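Local coordinates for protein polyprenyl synthetase (Zymomonas mobilis subsp. mobilis, PDB 4KKM) that probably acts as a prenyltransferase of the FPP/GGPP synthase family, joining isoprenoid diphosphates into longer chains with the help of divalent metal ions, at residues B[181-186]-B[200-205]; B[235-240]-B[295-300]; B[246-251]-B[272-277]; B[289-294]-B[311-316]. All blocks are in the same frame, centred on the assembly; numbering follows the deposited sequence. Where two conformers were deposited one is given.

Contact 1. Residues B[181-186]-B[200-205]; sequences QAIDLA and TRLQQL
I183 and L202 mark the nearest backbone approach, CA to CA 6.0 Å, of helices 181-186 and 200-205, whose short axes pass 8.9 Å apart and run more antiparallel than parallel, at 141°. The two side chains lie alongside one another, pointing opposite ways. The beta-branch of I183 lies against the root of L202, CG2 to CB at 3.8 Å. Its other branch, with CG1 beside the backbone N (chi1 -63°) and then extended, carries CD1 at about a right angle to L205, whose CD1 it meets at 3.9 Å. The same CD1 of I183 touches the aliphatic CD of R201 at 4.0 Å. L202 splits its tips over D184: CD1 rests on CB at 3.9 Å, while CD2 packs 3.7 Å from OD1, an oxygen already salt-bridged to K271. R53 of the second subunit packs on both I183 and L205, so this apolar seam also borders the dimer interface. The pairing belongs to the all-helical fold of the isoprenoid synthases, and it flanks the metal site: D184 has its side chain about 4 Å, nearest atoms, from the calcium ion bound by D108 and D114.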
loop_
_atom_site.group_PDB
_atom_site.type_symbol
_atom_site.label_atom_id
_atom_site.label_comp_id
_atom_site.label_asym_id
_atom_site.label_seq_id
_atom_site.Cartn_x
_atom_site.Cartn_y
_atom_site.Cartn_z
ATOM N N GLN B 181 -6.002 10.283 8.864
ATOM C CA GLN B 181 -7.294 9.603 8.911
ATOM C C GLN B 181 -7.595 9.112 10.320
ATOM O O GLN B 181 -8.733 9.181 10.783
ATOM C CB GLN B 181 -7.321 8.414 7.940
ATOM C CG GLN B 181 -7.416 8.786 6.466
ATOM C CD GLN B 181 -8.739 9.438 6.115
ATOM O OE1 GLN B 181 -9.051 10.521 6.595
ATOM N NE2 GLN B 181 -9.528 8.773 5.279
ATOM N N ALA B 182 -6.559 8.618 10.990
ATOM C CA ALA B 182 -6.687 8.094 12.348
ATOM C C ALA B 182 -7.013 9.195 13.348
ATOM O O ALA B 182 -7.838 8.995 14.232
ATOM C CB ALA B 182 -5.420 7.363 12.767
ATOM N N ILE B 183 -6.348 10.344 13.227
ATOM C CA ILE B 183 -6.630 11.470 14.118
ATOM C C ILE B 183 -8.077 11.925 13.938
ATOM O O ILE B 183 -8.774 12.214 14.911
ATOM C CB ILE B 183 -5.666 12.656 13.894
ATOM C CG1 ILE B 183 -4.236 12.236 14.224
ATOM C CG2 ILE B 183 -6.072 13.854 14.758
ATOM C CD1 ILE B 183 -3.197 13.293 13.924
ATOM N N ASP B 184 -8.537 11.950 12.691
ATOM C CA ASP B 184 -9.915 12.338 12.408
ATOM C C ASP B 184 -10.886 11.343 13.041
ATOM O O ASP B 184 -11.865 11.727 13.687
ATOM C CB ASP B 184 -10.149 12.420 10.897
ATOM C CG ASP B 184 -11.184 13.464 10.521
ATOM O OD1 ASP B 184 -11.481 14.347 11.356
ATOM O OD2 ASP B 184 -11.693 13.406 9.382
ATOM N N LEU B 185 -10.604 10.057 12.865
ATOM C CA LEU B 185 -11.409 9.010 13.498
ATOM C C LEU B 185 -11.425 9.150 15.024
ATOM O O LEU B 185 -12.468 8.981 15.666
ATOM C CB LEU B 185 -10.881 7.631 13.090
ATOM C CG LEU B 185 -11.532 6.410 13.746
ATOM C CD1 LEU B 185 -12.988 6.302 13.340
ATOM C CD2 LEU B 185 -10.775 5.139 13.372
ATOM N N ALA B 186 -10.271 9.468 15.605
ATOM C CA ALA B 186 -10.192 9.691 17.044
ATOM C C ALA B 186 -11.067 10.869 17.479
ATOM O O ALA B 186 -11.721 10.817 18.520
ATOM C CB ALA B 186 -8.754 9.924 17.463
ATOM N N THR B 200 -4.500 21.096 13.505
ATOM C CA THR B 200 -3.474 21.529 12.572
ATOM C C THR B 200 -2.639 20.320 12.158
ATOM O O THR B 200 -2.380 20.115 10.973
ATOM C CB THR B 200 -2.592 22.647 13.161
ATOM O OG1 THR B 200 -3.401 23.805 13.411
ATOM C CG2 THR B 200 -1.485 23.024 12.187
ATOM N N ARG B 201 -2.232 19.509 13.133
ATOM C CA ARG B 201 -1.511 18.280 12.813
ATOM C C ARG B 201 -2.400 17.361 11.998
ATOM O O ARG B 201 -1.936 16.699 11.072
ATOM C CB ARG B 201 -1.047 17.539 14.070
ATOM C CG ARG B 201 -0.178 16.315 13.749
ATOM C CD ARG B 201 0.017 15.395 14.950
ATOM N NE ARG B 201 0.869 15.973 15.989
ATOM C CZ ARG B 201 2.199 15.978 15.952
ATOM N NH1 ARG B 201 2.838 15.451 14.914
ATOM N NH2 ARG B 201 2.893 16.520 16.946
ATOM N N LEU B 202 -3.679 17.308 12.359
ATOM C CA LEU B 202 -4.645 16.514 11.603
ATOM C C LEU B 202 -4.630 16.868 10.110
ATOM O O LEU B 202 -4.509 15.980 9.256
ATOM C CB LEU B 202 -6.046 16.679 12.197
ATOM C CG LEU B 202 -7.307 16.307 11.406
ATOM C CD1 LEU B 202 -7.221 14.936 10.797
ATOM C CD2 LEU B 202 -8.520 16.384 12.332
ATOM N N GLN B 203 -4.745 18.156 9.797
ATOM C CA GLN B 203 -4.710 18.591 8.399
ATOM C C GLN B 203 -3.381 18.258 7.734
ATOM O O GLN B 203 -3.363 17.736 6.622
ATOM C CB GLN B 203 -4.991 20.094 8.273
ATOM C CG GLN B 203 -4.981 20.619 6.832
ATOM C CD GLN B 203 -3.581 20.934 6.313
ATOM O OE1 GLN B 203 -2.786 21.579 6.998
ATOM N NE2 GLN B 203 -3.274 20.463 5.104
ATOM N N GLN B 204 -2.277 18.586 8.402
ATOM C CA GLN B 204 -0.941 18.329 7.853
ATOM C C GLN B 204 -0.791 16.881 7.388
ATOM O O GLN B 204 -0.176 16.604 6.353
ATOM C CB GLN B 204 0.145 18.643 8.884
ATOM C CG GLN B 204 0.325 20.118 9.202
ATOM C CD GLN B 204 1.222 20.346 10.414
ATOM O OE1 GLN B 204 1.493 19.418 11.188
ATOM N NE2 GLN B 204 1.690 21.581 10.580
ATOM N N LEU B 205 -1.364 15.959 8.152
ATOM C CA LEU B 205 -1.282 14.545 7.810
ATOM C C LEU B 205 -2.376 14.091 6.841
ATOM O O LEU B 205 -2.088 13.447 5.827
ATOM C CB LEU B 205 -1.318 13.677 9.074
ATOM C CG LEU B 205 -0.178 13.859 10.078
ATOM C CD1 LEU B 205 -0.361 12.923 11.267
ATOM C CD2 LEU B 205 1.176 13.638 9.412
#

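Contact 2. Residues B[235-240]-B[295-300]; sequences YARDIG and IAHLSV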
loop_
_atom_site.group_PDB
_atom_site.type_symbol
_atom_site.label_atom_id
_atom_site.label_comp_id
_atom_site.label_asym_id
_atom_site.label_seq_id
_atom_site.Cartn_x
_atom_site.Cartn_y
_atom_site.Cartn_z
ATOM N N TYR B 235 4.975 25.662 -0.135
ATOM C CA TYR B 235 3.786 25.991 -0.918
ATOM C C TYR B 235 2.684 24.978 -0.633
ATOM O O TYR B 235 1.527 25.351 -0.424
ATOM C CB TYR B 235 4.113 26.017 -2.414
ATOM C CG TYR B 235 2.909 25.988 -3.347
ATOM C CD1 TYR B 235 2.284 24.785 -3.676
ATOM C CD2 TYR B 235 2.423 27.159 -3.930
ATOM C CE1 TYR B 235 1.197 24.744 -4.535
ATOM C CE2 TYR B 235 1.326 27.128 -4.795
ATOM C CZ TYR B 235 0.721 25.911 -5.094
ATOM O OH TYR B 235 -0.360 25.850 -5.952
ATOM N N ALA B 236 3.044 23.697 -0.646
ATOM C CA ALA B 236 2.074 22.636 -0.395
ATOM C C ALA B 236 1.485 22.763 0.995
ATOM O O ALA B 236 0.290 22.547 1.200
ATOM C CB ALA B 236 2.718 21.265 -0.550
ATOM N N ARG B 237 2.343 23.087 1.953
ATOM C CA ARG B 237 1.913 23.221 3.337
ATOM C C ARG B 237 0.860 24.325 3.448
ATOM O O ARG B 237 -0.186 24.155 4.090
ATOM C CB ARG B 237 3.120 23.546 4.216
ATOM C CG ARG B 237 2.773 23.915 5.654
ATOM C CD ARG B 237 3.942 24.641 6.318
ATOM N NE ARG B 237 4.097 25.993 5.782
ATOM C CZ ARG B 237 5.241 26.670 5.766
ATOM N NH1 ARG B 237 6.345 26.122 6.260
ATOM N NH2 ARG B 237 5.279 27.896 5.253
ATOM N N ASP B 238 1.133 25.450 2.797
ATOM C CA ASP B 238 0.240 26.604 2.876
ATOM C C ASP B 238 -1.076 26.394 2.130
ATOM O O ASP B 238 -2.132 26.685 2.676
ATOM C CB ASP B 238 0.944 27.892 2.416
ATOM C CG ASP B 238 2.028 28.339 3.383
ATOM O OD1 ASP B 238 2.034 27.855 4.535
ATOM O OD2 ASP B 238 2.878 29.165 2.988
ATOM N N ILE B 239 -1.033 25.882 0.898
ATOM C CA ILE B 239 -2.289 25.606 0.191
ATOM C C ILE B 239 -3.098 24.486 0.850
ATOM O O ILE B 239 -4.325 24.495 0.801
ATOM C CB ILE B 239 -2.113 25.285 -1.320
ATOM C CG1 ILE B 239 -1.275 24.019 -1.524
ATOM C CG2 ILE B 239 -1.517 26.463 -2.056
ATOM C CD1 ILE B 239 -1.575 23.288 -2.828
ATOM N N GLY B 240 -2.416 23.527 1.463
ATOM C CA GLY B 240 -3.110 22.452 2.156
ATOM C C GLY B 240 -3.905 22.963 3.347
ATOM O O GLY B 240 -5.046 22.558 3.571
ATOM N N ILE B 295 1.990 31.557 -2.514
ATOM C CA ILE B 295 2.491 32.118 -3.759
ATOM C C ILE B 295 3.878 32.741 -3.574
ATOM O O ILE B 295 4.743 32.607 -4.441
ATOM C CB ILE B 295 1.476 33.116 -4.362
ATOM C CG1 ILE B 295 0.284 32.347 -4.941
ATOM C CG2 ILE B 295 2.129 33.993 -5.430
ATOM C CD1 ILE B 295 -0.889 33.224 -5.328
ATOM N N ALA B 296 4.094 33.384 -2.426
ATOM C CA ALA B 296 5.376 34.024 -2.137
ATOM C C ALA B 296 6.552 33.041 -2.161
ATOM O O ALA B 296 7.673 33.424 -2.493
ATOM C CB ALA B 296 5.324 34.784 -0.804
ATOM N N HIS B 297 6.293 31.776 -1.827
ATOM C CA HIS B 297 7.334 30.748 -1.887
ATOM C C HIS B 297 7.853 30.574 -3.315
ATOM O O HIS B 297 8.977 30.120 -3.522
ATOM C CB HIS B 297 6.837 29.402 -1.335
ATOM C CG HIS B 297 6.437 29.445 0.109
ATOM N ND1 HIS B 297 7.276 29.898 1.103
ATOM C CD2 HIS B 297 5.285 29.086 0.727
ATOM C CE1 HIS B 297 6.657 29.826 2.269
ATOM N NE2 HIS B 297 5.447 29.334 2.067
ATOM N N LEU B 298 7.032 30.958 -4.292
ATOM C CA LEU B 298 7.340 30.753 -5.705
ATOM C C LEU B 298 7.967 31.989 -6.344
ATOM O O LEU B 298 8.141 32.039 -7.559
ATOM C CB LEU B 298 6.069 30.386 -6.476
ATOM C CG LEU B 298 5.259 29.197 -5.953
ATOM C CD1 LEU B 298 3.985 29.034 -6.765
ATOM C CD2 LEU B 298 6.088 27.925 -5.994
ATOM N N SER B 299 8.293 32.987 -5.530
ATOM C CA SER B 299 8.812 34.254 -6.050
ATOM C C SER B 299 10.105 34.101 -6.856
ATOM O O SER B 299 10.442 34.965 -7.665
ATOM C CB SER B 299 9.016 35.261 -4.918
ATOM O OG SER B 299 9.926 34.756 -3.960
ATOM N N VAL B 300 10.821 33.001 -6.644
ATOM C CA VAL B 300 12.076 32.774 -7.353
ATOM C C VAL B 300 11.875 32.180 -8.746
ATOM O O VAL B 300 12.829 32.056 -9.508
ATOM C CB VAL B 300 13.045 31.883 -6.544
ATOM C CG1 VAL B 300 13.437 32.575 -5.236
ATOM C CG2 VAL B 300 12.430 30.508 -6.292
#
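H297 reaches from segment 295-300 onto helix 226-253, where its ring forms a histidine-carboxylate hydrogen bond with D238 that closes a junction of the all-helical isoprenoid synthase fold. Its CB stands 4.5 Å from CB of Y235, the residue with the nearest CA across the contact. CG lies beside the backbone N (chi1 -62°), which turns the ring toward the start of segment 235-240: CD2 comes 3.5 Å from Y235 N, obliquely to the ring. At the tip, NE2 donates to D238 OD2 at 2.7 Å with a bent N-H...O angle of 139°. The carboxylate lies near the ring plane at the ring's edge, yet OD2 itself is met from above the carboxylate plane, the two planes being 31° apart. Next along the ring, CE1 is 3.8 Å from R237 NH2, whose guanidinium crosses the imidazole steeply. A leucine in place of H297 would probably leave D238 OD2 without this donor and loosen the tie between the two helices. The next residue, L298, lies within the type I turn A296-S299 and sets CD1 against the Y235 ring, 3.7 Å from CD2, while I239 CG2 sits over one ring face, displaced toward its margin. The hydroxyl of Y235 is held by the carbonyl of L308. R237 and D238, neighbours on one helix, form a salt bridge that would help keep the carboxylate ionised: R237 NE points in its guanidinium plane to D238 OD1 at 3.0 Å.

Contact 3. Residues B[246-251]-B[272-277]; sequences ADDLID and ATFLSL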
loop_
_atom_site.group_PDB
_atom_site.type_symbol
_atom_site.label_atom_id
_atom_site.label_comp_id
_atom_site.label_asym_id
_atom_site.label_seq_id
_atom_site.Cartn_x
_atom_site.Cartn_y
_atom_site.Cartn_z
ATOM N N ALA B 246 -10.893 26.510 3.887
ATOM C CA ALA B 246 -11.951 26.753 2.911
ATOM C C ALA B 246 -13.008 25.651 2.954
ATOM O O ALA B 246 -14.207 25.922 2.843
ATOM C CB ALA B 246 -11.372 26.874 1.513
ATOM N N ASP B 247 -12.559 24.411 3.127
ATOM C CA ASP B 247 -13.479 23.282 3.250
ATOM C C ASP B 247 -14.338 23.380 4.505
ATOM O O ASP B 247 -15.535 23.109 4.455
ATOM C CB ASP B 247 -12.732 21.944 3.214
ATOM C CG ASP B 247 -12.267 21.577 1.818
ATOM O OD1 ASP B 247 -12.726 22.225 0.853
ATOM O OD2 ASP B 247 -11.451 20.640 1.681
ATOM N N ASP B 248 -13.726 23.762 5.625
ATOM C CA ASP B 248 -14.466 23.986 6.866
ATOM C C ASP B 248 -15.516 25.076 6.663
ATOM O O ASP B 248 -16.618 25.003 7.206
ATOM C CB ASP B 248 -13.526 24.370 8.014
ATOM C CG ASP B 248 -12.725 23.192 8.535
ATOM O OD1 ASP B 248 -12.952 22.057 8.070
ATOM O OD2 ASP B 248 -11.869 23.397 9.421
ATOM N N LEU B 249 -15.168 26.084 5.867
ATOM C CA LEU B 249 -16.096 27.165 5.554
ATOM C C LEU B 249 -17.242 26.697 4.653
ATOM O O LEU B 249 -18.410 26.897 4.983
ATOM C CB LEU B 249 -15.361 28.339 4.902
ATOM C CG LEU B 249 -14.375 29.123 5.771
ATOM C CD1 LEU B 249 -13.709 30.235 4.963
ATOM C CD2 LEU B 249 -15.063 29.687 7.008
ATOM N N ILE B 250 -16.898 26.088 3.518
ATOM C CA ILE B 250 -17.880 25.585 2.553
ATOM C C ILE B 250 -18.932 24.680 3.200
ATOM O O ILE B 250 -20.136 24.887 3.023
ATOM C CB ILE B 250 -17.196 24.806 1.398
ATOM C CG1 ILE B 250 -16.599 25.768 0.368
ATOM C CG2 ILE B 250 -18.182 23.865 0.714
ATOM C CD1 ILE B 250 -15.962 25.078 -0.834
ATOM N N ASP B 251 -18.471 23.684 3.952
ATOM C CA ASP B 251 -19.366 22.706 4.558
ATOM C C ASP B 251 -20.340 23.355 5.537
ATOM O O ASP B 251 -21.485 22.915 5.676
ATOM C CB ASP B 251 -18.562 21.608 5.254
ATOM C CG ASP B 251 -17.741 20.781 4.279
ATOM O OD1 ASP B 251 -17.955 20.913 3.053
ATOM O OD2 ASP B 251 -16.889 19.991 4.739
ATOM N N ALA B 272 -14.247 19.742 16.661
ATOM C CA ALA B 272 -13.595 21.020 16.415
ATOM C C ALA B 272 -13.121 21.145 14.970
ATOM O O ALA B 272 -12.607 20.190 14.389
ATOM C CB ALA B 272 -12.430 21.212 17.372
ATOM N N THR B 273 -13.292 22.335 14.401
ATOM C CA THR B 273 -12.789 22.635 13.067
ATOM C C THR B 273 -12.054 23.966 13.119
ATOM O O THR B 273 -12.094 24.662 14.131
ATOM C CB THR B 273 -13.930 22.784 12.049
ATOM O OG1 THR B 273 -14.749 23.903 12.415
ATOM C CG2 THR B 273 -14.784 21.527 12.005
ATOM N N PHE B 274 -11.391 24.328 12.029
ATOM C CA PHE B 274 -10.750 25.636 11.971
ATOM C C PHE B 274 -11.778 26.752 12.139
ATOM O O PHE B 274 -11.498 27.784 12.752
ATOM C CB PHE B 274 -9.949 25.800 10.679
ATOM C CG PHE B 274 -8.702 24.972 10.649
ATOM C CD1 PHE B 274 -7.607 25.329 11.422
ATOM C CD2 PHE B 274 -8.622 23.835 9.861
ATOM C CE1 PHE B 274 -6.455 24.563 11.417
ATOM C CE2 PHE B 274 -7.469 23.070 9.845
ATOM C CZ PHE B 274 -6.384 23.436 10.626
ATOM N N LEU B 275 -12.981 26.523 11.624
ATOM C CA LEU B 275 -14.039 27.520 11.722
ATOM C C LEU B 275 -14.524 27.673 13.158
ATOM O O LEU B 275 -14.661 28.790 13.655
ATOM C CB LEU B 275 -15.215 27.162 10.813
ATOM C CG LEU B 275 -16.432 28.069 11.014
ATOM C CD1 LEU B 275 -16.114 29.500 10.594
ATOM C CD2 LEU B 275 -17.629 27.535 10.262
ATOM N N SER B 276 -14.782 26.548 13.822
ATOM C CA SER B 276 -15.279 26.583 15.192
ATOM C C SER B 276 -14.258 27.214 16.130
ATOM O O SER B 276 -14.621 27.947 17.047
ATOM C CB SER B 276 -15.662 25.184 15.690
ATOM O OG SER B 276 -14.533 24.328 15.768
ATOM N N LEU B 277 -12.983 26.927 15.890
ATOM C CA LEU B 277 -11.911 27.413 16.755
ATOM C C LEU B 277 -11.503 28.857 16.471
ATOM O O LEU B 277 -11.369 29.654 17.394
ATOM C CB LEU B 277 -10.688 26.497 16.672
ATOM C CG LEU B 277 -10.916 25.089 17.234
ATOM C CD1 LEU B 277 -9.669 24.232 17.064
ATOM C CD2 LEU B 277 -11.325 25.154 18.691
#
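D248 supplies the hydrogen bond that joins helix 226-253 to the start of helix 274-278: F274 N donates to its OD2 at 2.8 Å, with an angle of 145° at the hydrogen. The amide comes in on the anti side of the carboxylate oxygen, 29° out of its plane. D248 OD1 is engaged elsewhere, taking the amide NE2 of Q244 one turn back along its own helix, so the two oxygens grip different partners and the carboxylate is fixed in rotation. Capping bonds shape the other segment. T273 and S276 form a capping box: S276 N donates to T273 OG1 at 3.0 Å, and T273 N returns a nearly straight bond to S276 OG at 2.7 Å. Chi1 of T273 (63°) places OG1 between the backbone N and the carbonyl carbon, where it can receive that amide. Van der Waals contacts surround the polar pair. D248 OD2 touches T273 CB at 3.4 Å and lies at the edge of the F274 ring, 3.3 Å from CD2. Farther along, L249 and L275 cross at about a right angle, CD2 of the first 3.7 Å from CD1 of the second. The sequence DDLID here fits the second aspartate-rich motif of prenyl synthases, although the calcium ion lies about 12 Å from the nearest side-chain atom of D248. Among the neighbouring helices, F274 inserts its ring between helix 226-253, at L241 and I245, and helix 196-206, at I199 and T200, while L249 leans on L280 and R284 of helix 280-296.

Contact 4. Residues B[289-294]-B[311-316]; sequences ALVDQA and IARYIV
V291 points toward helix 306-314 and meets A312, and both of its methyls lie against the A312 carbonyl oxygen, CG2 at 3.5 Å and CG1 at 3.7 Å. With CG1 anti to the backbone N (chi1 167°) and CG2 beside that nitrogen, both methyls face the last turn of helix 306-314. CG1 also approaches A312 CB at 4.3 Å, and CG2 crosses toward V316 CG2 at 4.1 Å, a contact to read with care because the backbone at V316 is strained in the model. One turn on from V291, A294 faces A312 methyl to methyl, CB to CB at 4.5 Å. Trimming V291 to an alanine would probably leave the A312 carbonyl without the two methyls that pack on it and open a gap between the helices. On the exposed side, D292 and R313 approach with carboxylate and guanidinium planes 65° apart; D292 OD1 lies 4.2 Å from R313 NH1, attraction at a distance beyond a salt bridge. R313 keeps its chain extended from CG to NE to get there. Elsewhere around the contact, A294 packs on I239 and I315 on F243 of helix 226-253, while I311 meets L74 and L75 of helix 71-80. The two segments run roughly antiparallel, a helical hairpin packed through small side chains at the C-terminal end of the all-helical prenyl synthase fold.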
loop_
_atom_site.group_PDB
_atom_site.type_symbol
_atom_site.label_atom_id
_atom_site.label_comp_id
_atom_site.label_asym_id
_atom_site.label_seq_id
_atom_site.Cartn_x
_atom_site.Cartn_y
_atom_site.Cartn_z
ATOM N N ALA B 289 -4.605 34.837 3.627
ATOM C CA ALA B 289 -3.189 35.079 3.904
ATOM C C ALA B 289 -2.336 33.887 3.483
ATOM O O ALA B 289 -1.236 34.053 2.959
ATOM C CB ALA B 289 -2.976 35.390 5.379
ATOM N N LEU B 290 -2.863 32.685 3.703
ATOM C CA LEU B 290 -2.158 31.454 3.358
ATOM C C LEU B 290 -1.946 31.311 1.856
ATOM O O LEU B 290 -0.923 30.782 1.407
ATOM C CB LEU B 290 -2.917 30.246 3.906
ATOM C CG LEU B 290 -2.736 30.033 5.408
ATOM C CD1 LEU B 290 -3.861 29.185 5.959
ATOM C CD2 LEU B 290 -1.382 29.390 5.677
ATOM N N VAL B 291 -2.911 31.790 1.080
ATOM C CA VAL B 291 -2.781 31.785 -0.370
ATOM C C VAL B 291 -1.647 32.713 -0.795
ATOM O O VAL B 291 -0.798 32.342 -1.607
ATOM C CB VAL B 291 -4.098 32.208 -1.061
ATOM C CG1 VAL B 291 -3.854 32.508 -2.532
ATOM C CG2 VAL B 291 -5.161 31.124 -0.889
ATOM N N ASP B 292 -1.630 33.919 -0.235
ATOM C CA ASP B 292 -0.543 34.857 -0.496
ATOM C C ASP B 292 0.804 34.261 -0.089
ATOM O O ASP B 292 1.784 34.356 -0.825
ATOM C CB ASP B 292 -0.781 36.177 0.245
ATOM C CG ASP B 292 -1.954 36.958 -0.315
ATOM O OD1 ASP B 292 -2.288 36.762 -1.503
ATOM O OD2 ASP B 292 -2.539 37.772 0.429
ATOM N N GLN B 293 0.841 33.648 1.090
ATOM C CA GLN B 293 2.052 33.007 1.586
ATOM C C GLN B 293 2.517 31.877 0.669
ATOM O O GLN B 293 3.708 31.755 0.383
ATOM C CB GLN B 293 1.843 32.496 3.016
ATOM C CG GLN B 293 1.783 33.615 4.050
ATOM C CD GLN B 293 1.219 33.157 5.380
ATOM O OE1 GLN B 293 1.319 31.988 5.740
ATOM N NE2 GLN B 293 0.614 34.083 6.113
ATOM N N ALA B 294 1.575 31.057 0.209
ATOM C CA ALA B 294 1.894 29.962 -0.702
ATOM C C ALA B 294 2.565 30.500 -1.960
ATOM O O ALA B 294 3.595 29.986 -2.410
ATOM C CB ALA B 294 0.623 29.168 -1.060
ATOM N N ILE B 311 -3.494 27.864 -9.159
ATOM C CA ILE B 311 -4.069 26.786 -8.369
ATOM C C ILE B 311 -4.300 27.250 -6.940
ATOM O O ILE B 311 -5.363 27.008 -6.376
ATOM C CB ILE B 311 -3.186 25.516 -8.400
ATOM C CG1 ILE B 311 -3.279 24.851 -9.773
ATOM C CG2 ILE B 311 -3.596 24.540 -7.297
ATOM C CD1 ILE B 311 -2.212 23.810 -10.016
ATOM N N ALA B 312 -3.317 27.951 -6.376
ATOM C CA ALA B 312 -3.433 28.486 -5.023
ATOM C C ALA B 312 -4.611 29.455 -4.891
ATOM O O ALA B 312 -5.381 29.389 -3.926
ATOM C CB ALA B 312 -2.132 29.169 -4.604
ATOM N N ARG B 313 -4.753 30.348 -5.864
ATOM C CA ARG B 313 -5.862 31.295 -5.865
ATOM C C ARG B 313 -7.187 30.552 -6.044
ATOM O O ARG B 313 -8.203 30.910 -5.445
ATOM C CB ARG B 313 -5.672 32.344 -6.965
ATOM C CG ARG B 313 -4.361 33.116 -6.848
ATOM C CD ARG B 313 -4.391 34.440 -7.605
ATOM N NE ARG B 313 -3.145 35.191 -7.450
ATOM C CZ ARG B 313 -2.833 35.906 -6.373
ATOM N NH1 ARG B 313 -3.672 35.960 -5.345
ATOM N NH2 ARG B 313 -1.679 36.561 -6.314
ATOM N N TYR B 314 -7.154 29.504 -6.860
ATOM C CA TYR B 314 -8.316 28.657 -7.117
ATOM C C TYR B 314 -8.813 27.983 -5.840
ATOM O O TYR B 314 -10.016 27.811 -5.642
ATOM C CB TYR B 314 -7.947 27.610 -8.167
ATOM C CG TYR B 314 -9.007 26.578 -8.453
ATOM C CD1 TYR B 314 -10.284 26.953 -8.845
ATOM C CD2 TYR B 314 -8.721 25.221 -8.361
ATOM C CE1 TYR B 314 -11.254 26.009 -9.119
ATOM C CE2 TYR B 314 -9.684 24.267 -8.635
ATOM C CZ TYR B 314 -10.949 24.669 -9.014
ATOM O OH TYR B 314 -11.915 23.732 -9.289
ATOM N N ILE B 315 -7.879 27.623 -4.965
ATOM C CA ILE B 315 -8.208 27.046 -3.662
ATOM C C ILE B 315 -8.790 28.123 -2.726
ATOM O O ILE B 315 -8.379 28.264 -1.574
ATOM C CB ILE B 315 -6.963 26.345 -3.038
ATOM C CG1 ILE B 315 -6.330 25.376 -4.045
ATOM C CG2 ILE B 315 -7.322 25.585 -1.777
ATOM C CD1 ILE B 315 -6.610 23.900 -3.785
ATOM N N VAL B 316 -9.748 28.885 -3.250
ATOM C CA VAL B 316 -10.469 29.919 -2.506
ATOM C C VAL B 316 -11.644 30.438 -3.335
ATOM O O VAL B 316 -11.541 30.593 -4.555
ATOM C CB VAL B 316 -9.558 31.106 -2.099
ATOM C CG1 VAL B 316 -10.225 32.443 -2.411
ATOM C CG2 VAL B 316 -9.204 31.026 -0.620
#

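In the fold
From the N terminus, contact 1 closes first, a short loop between helices 177-188 and 196-206 beside the calcium site and the second subunit. Helix 226-253 then opens contact 2 and, farther along, contact 3, whose loop includes the unmodelled residues 256-269 and nests wholly inside the loop of contact 2. Contact 4 opens on helix 280-296 before contact 2 closes at 295-300, and itself closes only at the C-terminal helix 306-314, so these two cross. Their centres lie about 8 Å apart, with Y235 touching A294 and I295 touching R313. Contact 1 is linked to the rest through helix 196-206: Q203 touches G240, and T200 meets F274.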